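Local coordinates for protein MymaA.19257.a.B3 (Mycobacterium marinum, PDB 6Q10) that is of unknown function but probably acts at the cell envelope, its soluble part, the piece described here, carrying a LytR_C-family domain, at residues 33-38 with 60-65; 80-85 with 100-105. One frame throughout, in Å; residues are numbered along the deposited sequence. Where two conformers were deposited one is given.

Contact 1 (33-38 with 60-65); sequences RVLNAS and TAANDP
V34 and A62 link two parallel strands, 33-36 and 60-63, which run side by side with their axes 24° apart. They are the strands of a beta-alpha-beta unit whose connection is helix 43-54, and strand 60-63 is one of the two outermost strands of the sheet within this chain. Four backbone bonds alternate in the parallel manner: V34 N to T60 O, A62 N to V34 O at 3.0 Å, N36 N to A62 O at 2.8 Å, and D64 N to N36 O. The last carries the pairing one residue past strand 60-63, and a water donating to both N36 O and D64 O closes the same end.

Side chains alternate between two faces. V34 and A61 turn to the face covered by helix 43-54, where branched V34 packs on A44, A48 and L51 and the small A61 fits against A44. On the other face, L35 lays CD2 against A62 CB at 4.1 Å, while its CB meets D64 CB at 3.8 Å, the two side chains crossing at about a right angle. The carboxylate of D64 suits this place: it pairs with R79 and accepts the backbone N-H groups of V66 and Y67, holding the next turn. R33 runs alongside T60, its CG 3.3 Å from T60 OG1, and its extended chain carries the guanidinium on to D111.

N36 suits the following turn, since its amide can stand in for backbone partners. In one of its two conformers, CG anti to the backbone N (chi1 -179°), OD1 accepts S38 N at 2.9 Å in an Asx turn.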
loop_
_atom_site.group_PDB
_atom_site.type_symbol
_atom_site.label_atom_id
_atom_site.label_comp_id
_atom_site.label_asym_id
_atom_site.label_seq_id
_atom_site.Cartn_x
_atom_site.Cartn_y
_atom_site.Cartn_z
ATOM N N ARG A 33 1.080 -5.819 -6.324
ATOM C CA ARG A 33 1.452 -7.192 -6.020
ATOM C C ARG A 33 1.514 -7.304 -4.512
ATOM O O ARG A 33 2.192 -6.504 -3.879
ATOM C CB ARG A 33 2.821 -7.556 -6.590
ATOM C CG ARG A 33 3.005 -7.346 -8.049
ATOM C CD ARG A 33 4.334 -8.016 -8.445
ATOM N NE ARG A 33 4.725 -7.713 -9.821
ATOM C CZ ARG A 33 5.470 -6.666 -10.176
ATOM N NH1 ARG A 33 5.909 -5.813 -9.255
ATOM N NH2 ARG A 33 5.769 -6.460 -11.452
ATOM N N VAL A 34 0.821 -8.290 -3.938
ATOM C CA VAL A 34 0.899 -8.557 -2.498
ATOM C C VAL A 34 1.886 -9.697 -2.298
ATOM O O VAL A 34 1.741 -10.762 -2.904
ATOM C CB VAL A 34 -0.475 -8.907 -1.914
ATOM C CG1 VAL A 34 -0.355 -9.060 -0.385
ATOM C CG2 VAL A 34 -1.487 -7.819 -2.276
ATOM N N LEU A 35 2.919 -9.457 -1.496
ATOM C CA LEU A 35 4.007 -10.413 -1.293
ATOM C C LEU A 35 4.021 -10.834 0.168
ATOM O O LEU A 35 4.062 -9.990 1.061
ATOM C CB LEU A 35 5.372 -9.815 -1.698
ATOM C CG LEU A 35 5.457 -9.329 -3.158
ATOM C CD1 LEU A 35 6.801 -8.728 -3.452
ATOM C CD2 LEU A 35 5.169 -10.483 -4.132
ATOM N N ASN A 36 4.001 -12.138 0.394
ATOM C CA ASN A 36 4.014 -12.708 1.739
ATOM C C ASN A 36 5.442 -12.728 2.271
ATOM O O ASN A 36 6.295 -13.445 1.738
ATOM C CB ASN A 36 3.441 -14.128 1.693
ATOM C CG ASN A 36 3.395 -14.802 3.057
ATOM O OD1 ASN A 36 4.350 -14.739 3.838
ATOM N ND2 ASN A 36 2.270 -15.453 3.349
ATOM N N ALA A 37 5.696 -11.973 3.333
ATOM C CA ALA A 37 6.920 -12.100 4.110
ATOM C C ALA A 37 6.564 -12.343 5.567
ATOM O O ALA A 37 7.337 -12.001 6.463
ATOM C CB ALA A 37 7.811 -10.868 3.959
ATOM N N SER A 38 5.357 -12.865 5.811
ATOM C CA SER A 38 4.806 -12.973 7.154
ATOM C C SER A 38 4.894 -14.373 7.721
ATOM O O SER A 38 4.833 -14.537 8.941
ATOM C CB SER A 38 3.329 -12.565 7.155
ATOM O OG SER A 38 2.573 -13.571 6.478
ATOM N N THR A 60 -1.974 -9.142 -7.521
ATOM C CA THR A 60 -1.398 -10.479 -7.571
ATOM C C THR A 60 -0.997 -10.891 -6.150
ATOM O O THR A 60 -1.002 -10.076 -5.214
ATOM C CB THR A 60 -0.208 -10.502 -8.526
ATOM O OG1 THR A 60 0.896 -9.826 -7.929
ATOM C CG2 THR A 60 -0.546 -9.826 -9.828
ATOM N N ALA A 61 -0.713 -12.178 -5.959
ATOM C CA ALA A 61 -0.299 -12.626 -4.625
ATOM C C ALA A 61 0.767 -13.697 -4.739
ATOM O O ALA A 61 0.565 -14.717 -5.420
ATOM C CB ALA A 61 -1.473 -13.184 -3.816
ATOM N N ALA A 62 1.873 -13.494 -4.029
ATOM C CA ALA A 62 2.987 -14.437 -4.117
ATOM C C ALA A 62 3.836 -14.335 -2.857
ATOM O O ALA A 62 3.508 -13.608 -1.914
ATOM C CB ALA A 62 3.829 -14.156 -5.359
ATOM N N ASN A 63 4.948 -15.065 -2.842
ATOM C CA ASN A 63 5.906 -14.938 -1.748
ATOM C C ASN A 63 6.924 -13.836 -2.049
ATOM O O ASN A 63 7.289 -13.588 -3.198
ATOM C CB ASN A 63 6.642 -16.251 -1.512
ATOM C CG ASN A 63 5.791 -17.302 -0.786
ATOM O OD1 ASN A 63 4.742 -16.993 -0.251
ATOM N ND2 ASN A 63 6.282 -18.552 -0.750
ATOM N N ASP A 64 7.397 -13.170 -1.000
ATOM C CA ASP A 64 8.432 -12.146 -1.181
ATOM C C ASP A 64 9.815 -12.772 -1.346
ATOM O O ASP A 64 10.271 -13.485 -0.445
ATOM C CB ASP A 64 8.463 -11.213 0.022
ATOM C CG ASP A 64 9.579 -10.201 -0.072
ATOM O OD1 ASP A 64 9.975 -9.863 -1.207
ATOM O OD2 ASP A 64 10.059 -9.746 0.987
ATOM N N PRO A 65 10.517 -12.540 -2.464
ATOM C CA PRO A 65 11.868 -13.102 -2.595
ATOM C C PRO A 65 12.927 -12.385 -1.772
ATOM O O PRO A 65 13.988 -12.989 -1.521
ATOM C CB PRO A 65 12.158 -12.989 -4.101
ATOM C CG PRO A 65 11.282 -11.916 -4.601
ATOM C CD PRO A 65 10.084 -11.797 -3.664
HETATM O O HOH W 1 8.849 -15.213 1.203
#

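Contact 2 (80-85 with 100-105). With EDO (1,2-ethanediol), chain B.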
loop_
_atom_site.group_PDB
_atom_site.type_symbol
_atom_site.label_atom_id
_atom_site.label_comp_id
_atom_site.label_asym_id
_atom_site.label_seq_id
_atom_site.Cartn_x
_atom_site.Cartn_y
_atom_site.Cartn_z
ATOM N N PHE A 80 8.162 0.556 -4.426
ATOM C CA PHE A 80 7.672 1.181 -5.656
ATOM C C PHE A 80 8.809 1.954 -6.294
ATOM O O PHE A 80 9.844 2.210 -5.675
ATOM C CB PHE A 80 6.501 2.133 -5.363
ATOM C CG PHE A 80 6.836 3.173 -4.336
ATOM C CD1 PHE A 80 7.236 4.440 -4.709
ATOM C CD2 PHE A 80 6.749 2.875 -2.986
ATOM C CE1 PHE A 80 7.554 5.391 -3.758
ATOM C CE2 PHE A 80 7.062 3.830 -2.029
ATOM C CZ PHE A 80 7.475 5.084 -2.422
ATOM N N GLY A 81 8.601 2.333 -7.550
ATOM C CA GLY A 81 9.443 3.299 -8.213
ATOM C C GLY A 81 8.693 4.616 -8.358
ATOM O O GLY A 81 7.501 4.712 -8.088
ATOM N N THR A 82 9.402 5.613 -8.891
ATOM C CA THR A 82 8.806 6.937 -8.959
ATOM C C THR A 82 7.507 6.926 -9.760
ATOM O O THR A 82 6.533 7.600 -9.383
ATOM C CB THR A 82 9.814 7.914 -9.543
ATOM O OG1 THR A 82 10.960 7.953 -8.679
ATOM C CG2 THR A 82 9.195 9.301 -9.632
ATOM N N ALA A 83 7.451 6.153 -10.848
ATOM C CA ALA A 83 6.219 6.084 -11.632
ATOM C C ALA A 83 5.060 5.491 -10.853
ATOM O O ALA A 83 3.902 5.686 -11.239
ATOM C CB ALA A 83 6.429 5.255 -12.907
ATOM N N GLY A 84 5.333 4.753 -9.789
ATOM C CA GLY A 84 4.280 4.102 -9.058
ATOM C C GLY A 84 3.926 4.808 -7.772
ATOM O O GLY A 84 3.187 4.234 -6.962
ATOM N N GLN A 85 4.411 6.035 -7.570
ATOM C CA GLN A 85 4.250 6.639 -6.250
ATOM C C GLN A 85 2.785 6.913 -5.918
ATOM O O GLN A 85 2.396 6.801 -4.750
ATOM C CB GLN A 85 5.101 7.909 -6.116
ATOM C CG GLN A 85 4.682 9.100 -6.934
ATOM C CD GLN A 85 5.552 10.316 -6.634
ATOM O OE1 GLN A 85 6.633 10.188 -6.048
ATOM N NE2 GLN A 85 5.076 11.497 -7.016
ATOM N N LEU A 100 7.878 2.667 3.690
ATOM C CA LEU A 100 7.881 3.003 2.262
ATOM C C LEU A 100 9.296 2.982 1.699
ATOM O O LEU A 100 10.175 3.662 2.232
ATOM C CB LEU A 100 7.302 4.409 2.055
ATOM C CG LEU A 100 5.922 4.662 2.651
ATOM C CD1 LEU A 100 5.596 6.152 2.593
ATOM C CD2 LEU A 100 4.902 3.842 1.903
ATOM N N PHE A 101 9.484 2.283 0.562
ATOM C CA PHE A 101 10.777 2.224 -0.116
ATOM C C PHE A 101 10.614 2.493 -1.601
ATOM O O PHE A 101 9.840 1.808 -2.269
ATOM C CB PHE A 101 11.430 0.851 0.088
ATOM C CG PHE A 101 11.944 0.658 1.485
ATOM C CD1 PHE A 101 13.194 1.126 1.856
ATOM C CD2 PHE A 101 11.129 0.061 2.440
ATOM C CE1 PHE A 101 13.648 0.956 3.148
ATOM C CE2 PHE A 101 11.596 -0.117 3.737
ATOM C CZ PHE A 101 12.837 0.355 4.082
ATOM N N ASN A 102 11.402 3.434 -2.123
ATOM C CA ASN A 102 11.517 3.623 -3.567
ATOM C C ASN A 102 12.720 2.813 -4.027
ATOM O O ASN A 102 13.867 3.170 -3.732
ATOM C CB ASN A 102 11.671 5.102 -3.912
ATOM C CG ASN A 102 11.710 5.351 -5.409
ATOM O OD1 ASN A 102 12.242 4.547 -6.159
ATOM N ND2 ASN A 102 11.145 6.483 -5.847
ATOM N N ASP A 103 12.464 1.701 -4.704
ATOM C CA ASP A 103 13.534 0.782 -5.066
ATOM C C ASP A 103 14.045 1.022 -6.475
ATOM O O ASP A 103 14.851 0.241 -6.969
ATOM C CB ASP A 103 13.091 -0.674 -4.861
ATOM C CG ASP A 103 12.016 -1.137 -5.846
ATOM O OD1 ASP A 103 11.547 -0.357 -6.713
ATOM O OD2 ASP A 103 11.649 -2.325 -5.747
ATOM N N GLY A 104 13.635 2.114 -7.102
ATOM C CA GLY A 104 14.217 2.513 -8.355
ATOM C C GLY A 104 13.676 1.787 -9.558
ATOM O O GLY A 104 14.217 1.968 -10.654
ATOM N N ARG A 105 12.638 0.975 -9.397
ATOM C CA ARG A 105 12.094 0.268 -10.552
ATOM C C ARG A 105 11.545 1.259 -11.576
ATOM O O ARG A 105 11.105 2.363 -11.231
ATOM C CB ARG A 105 11.002 -0.716 -10.122
ATOM C CG ARG A 105 9.680 -0.034 -9.684
ATOM C CD ARG A 105 8.678 -1.048 -9.187
ATOM N NE ARG A 105 9.123 -1.632 -7.925
ATOM C CZ ARG A 105 8.469 -2.597 -7.294
ATOM N NH1 ARG A 105 7.352 -3.091 -7.817
ATOM N NH2 ARG A 105 8.969 -3.107 -6.175
HETATM C C1 EDO B . 7.690 5.884 5.994
HETATM O O1 EDO B . 8.540 4.993 5.244
HETATM C C2 EDO B . 6.796 5.116 6.958
HETATM O O2 EDO B . 7.592 4.314 7.836
HETATM O O HOH W 2 12.083 4.830 -10.012
HETATM O O HOH W 3 9.295 4.183 -11.921
#
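F80 meets strand 100-102 with both its backbone and its ring. Its N donates to F101 O at 3.0 Å; its O receives D103 N at 2.8 Å. From CB the chain turns so that CG sits between the backbone N and the carbonyl carbon (chi1 55°), laying the ring over the neighbouring strand. F101 O then stands 3.3 Å above one ring face, toward the rim near CD2 and CE2. CE1 reaches N102 CB, CE2 meets L100 CB at the ring's edge at 4.1 Å, and the tip, CZ, lies 4.0 Å from F101 O. The large flat ring suits this buried place, also touched by A88, M19 and V14.

F80 and N102 form a parallel bridge where strands 76-80 and 99-102 of the mixed sheet come to their ends, helix 85-94 having made the connection. N102 uses both ends of its amide: ND2 donates to T82 OG1 at 3.2 Å, almost in the amide plane, while OD1 accepts G104 N in an Asx turn. D103 OD1 accepts R105 N in a second one. G104 suits the turn because its phi is positive.

R105 chi1 (72°) brings CG to 3.4 Å from G81 N, and the bend at chi3 lays the guanidinium face over F80 CA. NE donates to the syn lone pair of D103 OD1, and NH2 forms salt bridges with D103 OD2, at 2.8 Å, and D111.

Strand 12-14, later the partner of strand 99-102, and helix 16-20 come first; strand 32-36 follows. Helix 43-54 carries the chain to strand 60-63, and contact 1 closes that loop at one border of the sheet. The chain enters strand 76-80, passes through helix 85-94 and returns along strand 99-102, where contact 2 closes a second, shorter loop. The two loops follow in series, neither nested nor crossed, with centres about 17 Å apart. Strand 110-114 lies between strands 32-36 and 76-80 and joins the two halves into one sheet. There D111 pairs with both R33 and R105, whose NH1 atoms come within 3.4 Å of each other, and the shared carboxylate probably offsets their charges.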